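Side-chain contacts in proline dehydrogenase (Bradyrhizobium japonicum USDA 110, PDB 3HAZ), which probably oxidises proline to glutamate in two steps, through an FAD-dependent proline dehydrogenase and an NAD-dependent 1-pyrroline-5-carboxylate dehydrogenase joined in one chain: residues A[850-855]-A[873-878]; A[846-851]-A[885-890]. All blocks are in the same frame, centred on the assembly; numbering follows the deposited sequence.

Contact 1. Residues A[850-855]-A[873-878]; sequences ARMKTE and HIFELT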
loop_
_atom_site.group_PDB
_atom_site.type_symbol
_atom_site.label_atom_id
_atom_site.label_comp_id
_atom_site.label_asym_id
_atom_site.label_seq_id
_atom_site.Cartn_x
_atom_site.Cartn_y
_atom_site.Cartn_z
ATOM N N ALA A 850 22.278 -33.963 54.803
ATOM C CA ALA A 850 22.283 -34.864 55.954
ATOM C C ALA A 850 20.859 -35.272 56.328
ATOM O O ALA A 850 20.577 -36.448 56.557
ATOM C CB ALA A 850 22.981 -34.213 57.141
ATOM N N ARG A 851 19.963 -34.291 56.379
ATOM C CA ARG A 851 18.566 -34.539 56.711
ATOM C C ARG A 851 17.883 -35.446 55.686
ATOM O O ARG A 851 17.143 -36.362 56.045
ATOM C CB ARG A 851 17.815 -33.211 56.823
ATOM C CG ARG A 851 16.340 -33.349 57.165
ATOM N N MET A 852 18.130 -35.182 54.406
ATOM C CA MET A 852 17.512 -35.952 53.336
ATOM C C MET A 852 17.990 -37.398 53.341
ATOM O O MET A 852 17.219 -38.310 53.052
ATOM C CB MET A 852 17.780 -35.308 51.968
ATOM C CG MET A 852 16.899 -34.113 51.637
ATOM S SD MET A 852 15.124 -34.468 51.551
ATOM C CE MET A 852 14.630 -34.009 53.213
ATOM N N LYS A 853 19.260 -37.612 53.674
ATOM C CA LYS A 853 19.776 -38.975 53.770
ATOM C C LYS A 853 19.003 -39.833 54.779
ATOM O O LYS A 853 18.888 -41.045 54.600
ATOM C CB LYS A 853 21.262 -38.978 54.129
ATOM C CG LYS A 853 22.177 -38.530 53.012
ATOM C CD LYS A 853 23.621 -38.858 53.349
ATOM C CE LYS A 853 24.575 -38.152 52.404
ATOM N NZ LYS A 853 25.944 -38.107 52.978
ATOM N N THR A 854 18.484 -39.217 55.841
ATOM C CA THR A 854 17.728 -39.971 56.846
ATOM C C THR A 854 16.225 -39.981 56.580
ATOM O O THR A 854 15.484 -40.696 57.261
ATOM C CB THR A 854 17.938 -39.437 58.284
ATOM O OG1 THR A 854 17.354 -38.137 58.399
ATOM C CG2 THR A 854 19.415 -39.376 58.646
ATOM N N GLU A 855 15.779 -39.189 55.603
ATOM C CA GLU A 855 14.351 -39.065 55.294
ATOM C C GLU A 855 13.920 -39.609 53.933
ATOM O O GLU A 855 12.736 -39.863 53.721
ATOM C CB GLU A 855 13.893 -37.607 55.383
ATOM C CG GLU A 855 13.105 -37.282 56.629
ATOM C CD GLU A 855 13.912 -36.489 57.627
ATOM O OE1 GLU A 855 14.388 -37.088 58.613
ATOM O OE2 GLU A 855 14.077 -35.267 57.414
ATOM N N HIS A 873 23.472 -34.067 44.098
ATOM C CA HIS A 873 22.825 -35.080 44.907
ATOM C C HIS A 873 21.444 -35.329 44.332
ATOM O O HIS A 873 20.785 -34.405 43.862
ATOM C CB HIS A 873 22.705 -34.619 46.365
ATOM C CG HIS A 873 23.955 -34.804 47.169
ATOM N ND1 HIS A 873 25.062 -33.995 47.026
ATOM C CD2 HIS A 873 24.265 -35.693 48.143
ATOM C CE1 HIS A 873 26.003 -34.383 47.867
ATOM N NE2 HIS A 873 25.546 -35.414 48.555
ATOM N N ILE A 874 21.006 -36.581 44.366
ATOM C CA ILE A 874 19.658 -36.905 43.951
ATOM C C ILE A 874 18.973 -37.699 45.048
ATOM O O ILE A 874 19.440 -38.773 45.436
ATOM C CB ILE A 874 19.639 -37.730 42.652
ATOM C CG1 ILE A 874 20.381 -36.982 41.539
ATOM C CG2 ILE A 874 18.202 -38.030 42.252
ATOM C CD1 ILE A 874 20.759 -37.858 40.355
ATOM N N PHE A 875 17.871 -37.158 45.552
ATOM C CA PHE A 875 17.049 -37.865 46.521
ATOM C C PHE A 875 15.689 -38.124 45.906
ATOM O O PHE A 875 15.184 -37.312 45.125
ATOM C CB PHE A 875 16.872 -37.046 47.804
ATOM C CG PHE A 875 18.139 -36.838 48.568
ATOM C CD1 PHE A 875 18.835 -35.643 48.464
ATOM C CD2 PHE A 875 18.638 -37.833 49.392
ATOM C CE1 PHE A 875 20.009 -35.454 49.165
ATOM C CE2 PHE A 875 19.807 -37.646 50.095
ATOM C CZ PHE A 875 20.492 -36.455 49.984
ATOM N N GLU A 876 15.099 -39.257 46.259
ATOM C CA GLU A 876 13.721 -39.529 45.881
ATOM C C GLU A 876 12.841 -39.425 47.117
ATOM O O GLU A 876 13.118 -40.039 48.149
ATOM C CB GLU A 876 13.575 -40.910 45.223
ATOM C CG GLU A 876 12.121 -41.322 44.999
ATOM C CD GLU A 876 11.973 -42.556 44.120
ATOM O OE1 GLU A 876 12.998 -43.087 43.644
ATOM O OE2 GLU A 876 10.826 -42.986 43.895
ATOM N N LEU A 877 11.793 -38.626 47.000
ATOM C CA LEU A 877 10.836 -38.413 48.069
ATOM C C LEU A 877 9.670 -39.366 47.884
ATOM O O LEU A 877 9.334 -39.732 46.758
ATOM C CB LEU A 877 10.298 -36.982 47.987
ATOM C CG LEU A 877 11.025 -35.801 48.634
ATOM C CD1 LEU A 877 12.519 -36.064 48.813
ATOM C CD2 LEU A 877 10.750 -34.505 47.829
ATOM N N THR A 878 9.037 -39.738 48.991
ATOM C CA THR A 878 7.782 -40.474 48.945
ATOM C C THR A 878 6.691 -39.558 48.418
ATOM O O THR A 878 5.881 -39.954 47.583
ATOM C CB THR A 878 7.373 -40.970 50.345
ATOM O OG1 THR A 878 8.306 -41.959 50.796
ATOM C CG2 THR A 878 5.981 -41.574 50.310
HETATM O O HOH W 1 27.159 -36.267 50.573
HETATM O O HOH W 2 10.797 -40.795 51.631
#

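Contact 2. Residues A[846-851]-A[885-890]; sequences DAHIAR and EEVFGP. With NAD (nicotinamide-adenine-dinucleotide), chain D.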
loop_
_atom_site.group_PDB
_atom_site.type_symbol
_atom_site.label_atom_id
_atom_site.label_comp_id
_atom_site.label_asym_id
_atom_site.label_seq_id
_atom_site.Cartn_x
_atom_site.Cartn_y
_atom_site.Cartn_z
ATOM N N ASP A 846 24.818 -28.739 53.163
ATOM C CA ASP A 846 25.242 -29.978 53.800
ATOM C C ASP A 846 24.237 -30.428 54.854
ATOM O O ASP A 846 24.027 -31.625 55.050
ATOM C CB ASP A 846 26.636 -29.820 54.413
ATOM C CG ASP A 846 27.737 -29.871 53.369
ATOM O OD1 ASP A 846 27.428 -30.165 52.194
ATOM O OD2 ASP A 846 28.909 -29.621 53.721
ATOM N N ALA A 847 23.617 -29.465 55.528
ATOM C CA ALA A 847 22.609 -29.776 56.537
ATOM C C ALA A 847 21.374 -30.412 55.900
ATOM O O ALA A 847 20.843 -31.394 56.415
ATOM C CB ALA A 847 22.226 -28.522 57.320
ATOM N N HIS A 848 20.919 -29.848 54.782
ATOM C CA HIS A 848 19.785 -30.410 54.047
ATOM C C HIS A 848 20.092 -31.809 53.513
ATOM O O HIS A 848 19.240 -32.704 53.539
ATOM C CB HIS A 848 19.386 -29.498 52.882
ATOM C CG HIS A 848 18.243 -30.023 52.070
ATOM N ND1 HIS A 848 16.930 -29.917 52.477
ATOM C CD2 HIS A 848 18.215 -30.658 50.873
ATOM C CE1 HIS A 848 16.143 -30.469 51.571
ATOM N NE2 HIS A 848 16.897 -30.921 50.585
ATOM N N ILE A 849 21.310 -31.986 53.016
ATOM C CA ILE A 849 21.745 -33.286 52.522
ATOM C C ILE A 849 21.735 -34.328 53.644
ATOM O O ILE A 849 21.227 -35.437 53.468
ATOM C CB ILE A 849 23.136 -33.197 51.868
ATOM C CG1 ILE A 849 23.003 -32.603 50.460
ATOM C CG2 ILE A 849 23.801 -34.576 51.817
ATOM C CD1 ILE A 849 24.288 -32.048 49.883
ATOM N N ALA A 850 22.278 -33.963 54.803
ATOM C CA ALA A 850 22.283 -34.864 55.954
ATOM C C ALA A 850 20.859 -35.272 56.328
ATOM O O ALA A 850 20.577 -36.448 56.557
ATOM C CB ALA A 850 22.981 -34.213 57.141
ATOM N N ARG A 851 19.963 -34.291 56.379
ATOM C CA ARG A 851 18.566 -34.539 56.711
ATOM C C ARG A 851 17.883 -35.446 55.686
ATOM O O ARG A 851 17.143 -36.362 56.045
ATOM C CB ARG A 851 17.815 -33.211 56.823
ATOM C CG ARG A 851 16.340 -33.349 57.165
ATOM N N GLU A 885 11.342 -26.236 51.294
ATOM C CA GLU A 885 12.134 -25.023 51.142
ATOM C C GLU A 885 12.882 -25.017 49.824
ATOM O O GLU A 885 13.130 -26.069 49.234
ATOM C CB GLU A 885 13.149 -24.894 52.278
ATOM C CG GLU A 885 12.848 -25.735 53.498
ATOM C CD GLU A 885 14.115 -26.192 54.201
ATOM O OE1 GLU A 885 14.990 -25.334 54.458
ATOM O OE2 GLU A 885 14.237 -27.406 54.485
ATOM N N GLU A 886 13.237 -23.823 49.364
ATOM C CA GLU A 886 14.185 -23.693 48.274
ATOM C C GLU A 886 15.580 -23.971 48.831
ATOM O O GLU A 886 16.056 -23.260 49.714
ATOM C CB GLU A 886 14.131 -22.283 47.685
ATOM C CG GLU A 886 15.055 -22.064 46.482
ATOM C CD GLU A 886 15.234 -20.587 46.138
ATOM O OE1 GLU A 886 15.399 -19.778 47.075
ATOM O OE2 GLU A 886 15.211 -20.236 44.938
ATOM N N VAL A 887 16.225 -25.016 48.329
ATOM C CA VAL A 887 17.593 -25.324 48.730
ATOM C C VAL A 887 18.513 -24.950 47.578
ATOM O O VAL A 887 18.476 -25.571 46.511
ATOM C CB VAL A 887 17.747 -26.817 49.087
ATOM C CG1 VAL A 887 19.067 -27.062 49.814
ATOM C CG2 VAL A 887 16.584 -27.261 49.955
ATOM N N PHE A 888 19.335 -23.929 47.796
ATOM C CA PHE A 888 20.015 -23.240 46.700
ATOM C C PHE A 888 21.334 -23.907 46.309
ATOM O O PHE A 888 22.404 -23.317 46.444
ATOM C CB PHE A 888 20.231 -21.754 47.059
ATOM C CG PHE A 888 20.145 -20.822 45.873
ATOM C CD1 PHE A 888 18.938 -20.623 45.221
ATOM C CD2 PHE A 888 21.270 -20.156 45.409
ATOM C CE1 PHE A 888 18.850 -19.779 44.122
ATOM C CE2 PHE A 888 21.195 -19.307 44.314
ATOM C CZ PHE A 888 19.982 -19.120 43.666
ATOM N N GLY A 889 21.250 -25.138 45.813
ATOM C CA GLY A 889 22.436 -25.887 45.439
ATOM C C GLY A 889 22.138 -27.022 44.481
ATOM O O GLY A 889 21.008 -27.157 44.002
ATOM N N PRO A 890 23.153 -27.852 44.200
ATOM C CA PRO A 890 23.068 -28.948 43.220
ATOM C C PRO A 890 22.307 -30.142 43.781
ATOM O O PRO A 890 22.859 -31.234 43.825
ATOM C CB PRO A 890 24.532 -29.367 43.021
ATOM C CG PRO A 890 25.366 -28.551 43.997
ATOM C CD PRO A 890 24.427 -27.857 44.940
HETATM P PA NAD D . 19.295 -12.510 49.944
HETATM O O1A NAD D . 17.736 -12.305 50.412
HETATM O O2A NAD D . 20.015 -13.307 50.950
HETATM O O5B NAD D . 19.979 -10.993 49.815
HETATM C C5B NAD D . 20.163 -10.427 48.524
HETATM C C4B NAD D . 20.410 -8.913 48.605
HETATM O O4B NAD D . 19.568 -8.190 49.582
HETATM C C3B NAD D . 21.868 -8.489 49.053
HETATM O O3B NAD D . 22.578 -7.543 48.314
HETATM C C2B NAD D . 21.679 -8.317 50.558
HETATM O O2B NAD D . 22.750 -7.861 51.355
HETATM C C1B NAD D . 20.401 -7.597 50.574
HETATM N N9A NAD D . 19.753 -7.677 51.892
HETATM C C8A NAD D . 19.898 -8.651 52.826
HETATM N N7A NAD D . 19.073 -8.315 53.940
HETATM C C5A NAD D . 18.419 -7.097 53.646
HETATM C C6A NAD D . 17.516 -6.326 54.369
HETATM N N6A NAD D . 17.092 -6.761 55.690
HETATM N N1A NAD D . 17.029 -5.173 53.841
HETATM C C2A NAD D . 17.434 -4.764 52.582
HETATM N N3A NAD D . 18.323 -5.521 51.869
HETATM C C4A NAD D . 18.817 -6.691 52.404
HETATM O O3 NAD D . 19.369 -13.228 48.429
HETATM P PN NAD D . 20.806 -13.902 47.903
HETATM O O1N NAD D . 21.388 -14.929 49.078
HETATM O O2N NAD D . 21.780 -12.844 47.627
HETATM O O5D NAD D . 20.545 -14.774 46.505
HETATM C C5D NAD D . 19.821 -15.995 46.562
HETATM C C4D NAD D . 18.299 -15.794 46.408
HETATM O O4D NAD D . 17.858 -14.777 45.407
HETATM C C3D NAD D . 17.344 -17.037 46.141
HETATM O O3D NAD D . 16.304 -17.315 47.048
HETATM C C2D NAD D . 16.997 -16.794 44.656
HETATM O O2D NAD D . 16.106 -17.646 43.962
HETATM C C1D NAD D . 16.812 -15.332 44.637
HETATM N N1N NAD D . 16.944 -14.870 43.249
HETATM C C2N NAD D . 15.789 -14.737 42.456
HETATM C C3N NAD D . 15.914 -14.296 41.070
HETATM C C7N NAD D . 14.649 -14.140 40.206
HETATM O O7N NAD D . 14.724 -13.589 39.167
HETATM N N7N NAD D . 13.359 -14.542 40.728
HETATM C C4N NAD D . 17.253 -13.997 40.504
HETATM C C5N NAD D . 18.398 -14.126 41.294
HETATM C C6N NAD D . 18.275 -14.570 42.701
#

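Contact 1. Residues A[850-855]-A[873-878]
M852 and F875 set the register between residues 850-855 of helix 839-855 and strand 873-876, their CA atoms lying 7.1 Å apart. The main touch is a CH-pi contact: CB of M852 stands over the middle of the F875 ring, 3.4 Å from its centroid and only 4° off the ring normal. Its distances to the six ring carbons are almost equal. With CG beside the backbone N (chi1 -79°), the chain bends at chi2 and chi3 and takes the sulfur up and away from the ring on that same side. SD of M852 lies 5.2 Å from the F875 centroid, a distant Met-aromatic contact, and also meets CD1 of L877 at 4.1 Å. K853 approaches differently: its CG reaches the rim of the ring in plane, 3.9 Å from CE2 of F875, while NZ joins H873 through a water, which binds NE2 of H873 at 2.7 Å and NZ only weakly. A second water links the carbonyl O of E855 with OG1 of T878. Replacing F875 by an alanine is likely to open a gap beneath CB of M852 and remove the rim against which CG of K853 rests. The helix packs on one side of the mixed sheet, where strand 873-876 runs between strands 857-861 and 891-897; on the other side, I874 points to helix 804-819.

Contact 2. Residues A[846-851]-A[885-890]
H848 lies across from V887, the two CA atoms 7.7 Å apart, and its imidazole presents a face to the valine. At its root, CB of H848 is 3.9 Å from CG1 of V887. A chi1 of 179° sets CG opposite the backbone N, and the ring extends over the valine, with CG and CD2 near both methyls. Further out, CG2 of V887 lies 3.6 Å from the centroid of the H848 ring and 7° off its normal, a CH-pi contact, with CE1 of H848 its nearest ring atom. ND1 of H848 lies 4.2 Å from OE2 of E885, too far for a bond, with ring and carboxylate planes 76° apart. At the tip, NE2 of H848 is hydrogen-bonded to NE2 of H893.

E886, next after E885, holds the nicotinamide ribose of NAD: its OE1 accepts from O3D at 2.6 Å and its OE2 from O2D at 2.9 Å. C5D lies over one face of the F888 ring, toward its rim, while CE1 of F888 comes to 3.5 Å from O2D. V887 therefore faces the helix between two cofactor-facing residues. The contact joins helix 839-855 to the loop between strands 873-876 and 891-897, with H848 and I849 also resting on I891.

From the N terminus, helix 839-855 supplies the first side of both contacts. The chain then turns through strand 857-861 and returns along 873-878, closing contact 1 with 17 residues between its segments. It runs on to 885-890, where contact 2 closes a longer loop of 33 residues. The contact 1 loop nests wholly inside that of contact 2, and the two share A850 and R851 in their helix segments. The centres are 9 Å apart, and the contacts touch directly: H873 N probably bonds to P890 O (2.9 Å), and CE1 of H873 packs on CD1 of I849. One helix thereby ties a sheet strand and the NAD-binding loop together within the aldehyde dehydrogenase part.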